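Local coordinates for protein monovalent Na+/H+ antiporter subunit A (Dietzia sp. DQ12-45-1b, PDB 7D3U) that probably exchanges sodium ions for protons across the cell membrane as the largest subunit of the bacterial Mrp antiporter complex, at residues B[618-630]-B[660-674]. Sequence-based numbering, arbitrary orientation.
Sequences ISRSRLGAVANVG and VVVIVLVLQRLPRAF
Arg622 N donates to Arg672 O at 2.9 Å in an almost straight bond, 169° at the hydrogen, so the first turn of helix 622-642 is tied to the loop that follows helix 646-667. Next to it Phe674 N reaches Arg620 O in a weak bond of 3.5 Å. Ser621, the N-cap, accepts from Gly624 N through its OG, a capping bond at the start of the helix.

The side chain of Arg622 then runs out past Leu667 toward Leu670 and Phe674, extended from CG to NE. Its guanidinium lies between Leu670 CB on one face and Phe674 CD1 on the opposite face, with the carbonyl oxygen of Pro671 near its plane. The planes of guanidinium and ring stand 83° apart, and NH1 sits at the ring's edge rather than over its face, so this is no cation-pi stack. NH2 forms a salt bridge with Asp97 of the neighbouring subunit C. With an alanine here, that aspartate would probably lose its ion-pair partner, and Leu670 and Phe674 the group packed between them.

The Phe674 ring lies against the start of the helix, one face toward Arg622 N and Ser621 C, its edge at Ser619 O and at Ala625 CB, 3.5 Å from CZ. Farther along, helix 622-630 and helix 660-667 run antiparallel at 170°, the axes of these short pieces 10.1 Å apart. Val626 puts CG2 against Ile663 CG2 at 3.5 Å, the two side chains lying alongside and pointing opposite ways, and Val660 CG2 rests on Gly630 CA at 3.8 Å.

The contact thus joins two neighbouring helices of the MbhD-like region: apolar where they pack side by side, and at the loop end a mixture of backbone bonds and apolar packing around the charged, buried Arg622, which carries the link on to subunit C.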
loop_
_atom_site.group_PDB
_atom_site.type_symbol
_atom_site.label_atom_id
_atom_site.label_comp_id
_atom_site.label_asym_id
_atom_site.label_seq_id
_atom_site.Cartn_x
_atom_site.Cartn_y
_atom_site.Cartn_z
ATOM N N ILE B 618 -11.189 -28.327 12.032
ATOM C CA ILE B 618 -12.280 -28.603 12.959
ATOM C C ILE B 618 -11.796 -28.675 14.401
ATOM O O ILE B 618 -12.570 -29.037 15.293
ATOM C CB ILE B 618 -13.045 -29.878 12.570
ATOM C CG1 ILE B 618 -12.285 -31.127 13.016
ATOM C CG2 ILE B 618 -13.308 -29.904 11.075
ATOM C CD1 ILE B 618 -13.028 -32.409 12.747
ATOM N N SER B 619 -10.540 -28.322 14.659
ATOM C CA SER B 619 -10.006 -28.360 16.014
ATOM C C SER B 619 -10.507 -27.162 16.807
ATOM O O SER B 619 -10.344 -26.014 16.385
ATOM C CB SER B 619 -8.480 -28.370 15.987
ATOM O OG SER B 619 -7.955 -28.881 17.198
ATOM N N ARG B 620 -11.113 -27.430 17.960
ATOM C CA ARG B 620 -11.631 -26.387 18.831
ATOM C C ARG B 620 -10.676 -26.029 19.960
ATOM O O ARG B 620 -11.026 -25.203 20.807
ATOM C CB ARG B 620 -12.980 -26.812 19.418
ATOM C CG ARG B 620 -14.126 -26.773 18.425
ATOM C CD ARG B 620 -15.228 -27.741 18.820
ATOM N NE ARG B 620 -14.799 -29.132 18.711
ATOM C CZ ARG B 620 -15.627 -30.171 18.689
ATOM N NH1 ARG B 620 -16.937 -29.980 18.770
ATOM N NH2 ARG B 620 -15.145 -31.402 18.586
ATOM N N SER B 621 -9.488 -26.625 19.997
ATOM C CA SER B 621 -8.509 -26.358 21.038
ATOM C C SER B 621 -7.173 -26.015 20.402
ATOM O O SER B 621 -6.772 -26.633 19.412
ATOM C CB SER B 621 -8.349 -27.558 21.971
ATOM O OG SER B 621 -7.231 -28.339 21.593
ATOM N N ARG B 622 -6.485 -25.026 20.976
ATOM C CA ARG B 622 -5.245 -24.536 20.386
ATOM C C ARG B 622 -4.152 -25.597 20.339
ATOM O O ARG B 622 -3.249 -25.497 19.503
ATOM C CB ARG B 622 -4.743 -23.316 21.157
ATOM C CG ARG B 622 -5.645 -22.102 21.052
ATOM C CD ARG B 622 -5.052 -20.910 21.778
ATOM N NE ARG B 622 -5.915 -19.738 21.708
ATOM C CZ ARG B 622 -5.946 -18.898 20.682
ATOM N NH1 ARG B 622 -5.163 -19.102 19.634
ATOM N NH2 ARG B 622 -6.764 -17.855 20.700
ATOM N N LEU B 623 -4.208 -26.606 21.207
ATOM C CA LEU B 623 -3.165 -27.627 21.205
ATOM C C LEU B 623 -3.389 -28.657 20.106
ATOM O O LEU B 623 -2.436 -29.068 19.432
ATOM C CB LEU B 623 -3.093 -28.311 22.566
ATOM C CG LEU B 623 -2.165 -29.520 22.611
ATOM C CD1 LEU B 623 -0.731 -29.094 22.392
ATOM C CD2 LEU B 623 -2.312 -30.227 23.930
ATOM N N GLY B 624 -4.634 -29.095 19.917
ATOM C CA GLY B 624 -4.935 -29.941 18.779
ATOM C C GLY B 624 -4.566 -29.288 17.465
ATOM O O GLY B 624 -4.118 -29.962 16.535
ATOM N N ALA B 625 -4.702 -27.964 17.384
ATOM C CA ALA B 625 -4.379 -27.258 16.152
ATOM C C ALA B 625 -2.880 -27.257 15.881
ATOM O O ALA B 625 -2.456 -27.446 14.738
ATOM C CB ALA B 625 -4.914 -25.832 16.214
ATOM N N VAL B 626 -2.053 -27.060 16.912
ATOM C CA VAL B 626 -0.612 -27.088 16.674
ATOM C C VAL B 626 -0.134 -28.515 16.422
ATOM O O VAL B 626 0.796 -28.735 15.632
ATOM C CB VAL B 626 0.154 -26.421 17.834
ATOM C CG1 VAL B 626 0.035 -27.224 19.108
ATOM C CG2 VAL B 626 1.614 -26.261 17.465
ATOM N N ALA B 627 -0.762 -29.506 17.056
ATOM C CA ALA B 627 -0.427 -30.890 16.738
ATOM C C ALA B 627 -0.767 -31.209 15.288
ATOM O O ALA B 627 0.017 -31.855 14.582
ATOM C CB ALA B 627 -1.153 -31.839 17.688
ATOM N N ASN B 628 -1.921 -30.736 14.813
ATOM C CA ASN B 628 -2.280 -30.952 13.419
ATOM C C ASN B 628 -1.399 -30.140 12.479
ATOM O O ASN B 628 -1.185 -30.547 11.337
ATOM C CB ASN B 628 -3.751 -30.616 13.202
ATOM C CG ASN B 628 -4.671 -31.655 13.797
ATOM O OD1 ASN B 628 -5.663 -31.327 14.444
ATOM N ND2 ASN B 628 -4.342 -32.924 13.585
ATOM N N VAL B 629 -0.867 -29.008 12.940
ATOM C CA VAL B 629 0.088 -28.261 12.128
ATOM C C VAL B 629 1.374 -29.057 11.962
ATOM O O VAL B 629 1.925 -29.152 10.859
ATOM C CB VAL B 629 0.355 -26.878 12.747
ATOM C CG1 VAL B 629 1.742 -26.381 12.370
ATOM C CG2 VAL B 629 -0.697 -25.897 12.292
ATOM N N GLY B 630 1.870 -29.639 13.052
ATOM C CA GLY B 630 3.022 -30.521 12.943
ATOM C C GLY B 630 2.754 -31.711 12.040
ATOM O O GLY B 630 3.623 -32.130 11.269
ATOM N N VAL B 660 6.478 -25.302 14.921
ATOM C CA VAL B 660 5.758 -25.869 16.054
ATOM C C VAL B 660 6.313 -25.319 17.359
ATOM O O VAL B 660 5.557 -24.979 18.277
ATOM C CB VAL B 660 5.816 -27.407 16.009
ATOM C CG1 VAL B 660 5.573 -27.991 17.387
ATOM C CG2 VAL B 660 4.802 -27.942 15.021
ATOM N N VAL B 661 7.640 -25.201 17.456
ATOM C CA VAL B 661 8.244 -24.637 18.661
ATOM C C VAL B 661 7.762 -23.207 18.888
ATOM O O VAL B 661 7.398 -22.827 20.008
ATOM C CB VAL B 661 9.779 -24.711 18.574
ATOM C CG1 VAL B 661 10.411 -23.874 19.666
ATOM C CG2 VAL B 661 10.239 -26.149 18.681
ATOM N N VAL B 662 7.730 -22.398 17.828
ATOM C CA VAL B 662 7.335 -21.001 17.982
ATOM C C VAL B 662 5.844 -20.888 18.284
ATOM O O VAL B 662 5.422 -20.049 19.092
ATOM C CB VAL B 662 7.730 -20.196 16.733
ATOM C CG1 VAL B 662 7.170 -18.790 16.806
ATOM C CG2 VAL B 662 9.238 -20.150 16.600
ATOM N N ILE B 663 5.020 -21.724 17.648
ATOM C CA ILE B 663 3.593 -21.699 17.946
ATOM C C ILE B 663 3.349 -22.107 19.389
ATOM O O ILE B 663 2.462 -21.563 20.048
ATOM C CB ILE B 663 2.807 -22.587 16.963
ATOM C CG1 ILE B 663 2.813 -21.972 15.567
ATOM C CG2 ILE B 663 1.370 -22.732 17.412
ATOM C CD1 ILE B 663 1.925 -22.693 14.582
ATOM N N VAL B 664 4.144 -23.034 19.920
ATOM C CA VAL B 664 4.017 -23.377 21.333
ATOM C C VAL B 664 4.424 -22.195 22.206
ATOM O O VAL B 664 3.757 -21.876 23.200
ATOM C CB VAL B 664 4.846 -24.633 21.651
ATOM C CG1 VAL B 664 5.301 -24.626 23.100
ATOM C CG2 VAL B 664 4.042 -25.883 21.348
ATOM N N LEU B 665 5.519 -21.523 21.841
ATOM C CA LEU B 665 5.994 -20.389 22.627
ATOM C C LEU B 665 4.989 -19.247 22.646
ATOM O O LEU B 665 4.939 -18.484 23.616
ATOM C CB LEU B 665 7.333 -19.894 22.085
ATOM C CG LEU B 665 8.543 -20.783 22.356
ATOM C CD1 LEU B 665 9.823 -19.992 22.192
ATOM C CD2 LEU B 665 8.451 -21.371 23.744
ATOM N N VAL B 666 4.188 -19.105 21.589
ATOM C CA VAL B 666 3.188 -18.039 21.549
ATOM C C VAL B 666 1.800 -18.517 21.952
ATOM O O VAL B 666 0.898 -17.682 22.125
ATOM C CB VAL B 666 3.116 -17.380 20.156
ATOM C CG1 VAL B 666 4.455 -16.767 19.789
ATOM C CG2 VAL B 666 2.659 -18.379 19.118
ATOM N N LEU B 667 1.593 -19.824 22.100
ATOM C CA LEU B 667 0.332 -20.355 22.589
ATOM C C LEU B 667 0.334 -20.558 24.092
ATOM O O LEU B 667 -0.741 -20.633 24.695
ATOM C CB LEU B 667 0.014 -21.687 21.907
ATOM C CG LEU B 667 -0.649 -21.619 20.533
ATOM C CD1 LEU B 667 -1.193 -22.977 20.142
ATOM C CD2 LEU B 667 -1.744 -20.577 20.521
ATOM N N GLN B 668 1.511 -20.659 24.708
ATOM C CA GLN B 668 1.568 -20.679 26.163
ATOM C C GLN B 668 1.090 -19.373 26.785
ATOM O O GLN B 668 0.961 -19.305 28.012
ATOM C CB GLN B 668 2.991 -20.983 26.630
ATOM C CG GLN B 668 3.920 -19.789 26.590
ATOM C CD GLN B 668 5.362 -20.178 26.811
ATOM O OE1 GLN B 668 5.714 -21.353 26.747
ATOM N NE2 GLN B 668 6.207 -19.191 27.075
ATOM N N ARG B 669 0.823 -18.345 25.977
ATOM C CA ARG B 669 0.341 -17.062 26.468
ATOM C C ARG B 669 -1.136 -16.824 26.192
ATOM O O ARG B 669 -1.727 -15.929 26.805
ATOM C CB ARG B 669 1.145 -15.921 25.838
ATOM C CG ARG B 669 2.631 -16.182 25.765
ATOM C CD ARG B 669 3.352 -15.055 25.057
ATOM N NE ARG B 669 4.475 -14.560 25.842
ATOM C CZ ARG B 669 5.666 -15.145 25.893
ATOM N NH1 ARG B 669 5.892 -16.250 25.200
ATOM N NH2 ARG B 669 6.631 -14.625 26.636
ATOM N N LEU B 670 -1.735 -17.587 25.297
ATOM C CA LEU B 670 -3.107 -17.409 24.854
ATOM C C LEU B 670 -4.016 -18.450 25.491
ATOM O O LEU B 670 -3.544 -19.463 26.014
ATOM C CB LEU B 670 -3.175 -17.510 23.328
ATOM C CG LEU B 670 -2.321 -16.490 22.578
ATOM C CD1 LEU B 670 -2.199 -16.869 21.122
ATOM C CD2 LEU B 670 -2.910 -15.102 22.718
ATOM N N PRO B 671 -5.332 -18.231 25.476
ATOM C CA PRO B 671 -6.249 -19.199 26.090
ATOM C C PRO B 671 -6.177 -20.560 25.415
ATOM O O PRO B 671 -5.531 -20.754 24.385
ATOM C CB PRO B 671 -7.628 -18.553 25.908
ATOM C CG PRO B 671 -7.439 -17.528 24.841
ATOM C CD PRO B 671 -6.050 -17.025 25.032
ATOM N N ARG B 672 -6.877 -21.520 26.020
ATOM C CA ARG B 672 -6.762 -22.910 25.597
ATOM C C ARG B 672 -7.624 -23.226 24.385
ATOM O O ARG B 672 -7.274 -24.111 23.599
ATOM C CB ARG B 672 -7.135 -23.840 26.750
ATOM C CG ARG B 672 -6.199 -23.755 27.938
ATOM C CD ARG B 672 -6.028 -25.110 28.599
ATOM N NE ARG B 672 -4.731 -25.234 29.252
ATOM C CZ ARG B 672 -4.251 -26.369 29.747
ATOM N NH1 ARG B 672 -4.964 -27.484 29.666
ATOM N NH2 ARG B 672 -3.057 -26.390 30.327
ATOM N N ALA B 673 -8.743 -22.531 24.215
ATOM C CA ALA B 673 -9.686 -22.822 23.148
ATOM C C ALA B 673 -9.800 -21.631 22.212
ATOM O O ALA B 673 -9.724 -20.478 22.647
ATOM C CB ALA B 673 -11.066 -23.174 23.710
ATOM N N PHE B 674 -9.975 -21.918 20.925
ATOM C CA PHE B 674 -10.202 -20.862 19.953
ATOM C C PHE B 674 -11.479 -20.102 20.288
ATOM O O PHE B 674 -12.358 -20.591 21.003
ATOM C CB PHE B 674 -10.299 -21.440 18.545
ATOM C CG PHE B 674 -8.999 -21.958 18.012
ATOM C CD1 PHE B 674 -7.814 -21.309 18.292
ATOM C CD2 PHE B 674 -8.964 -23.095 17.231
ATOM C CE1 PHE B 674 -6.619 -21.785 17.800
ATOM C CE2 PHE B 674 -7.773 -23.573 16.738
ATOM C CZ PHE B 674 -6.600 -22.918 17.024
#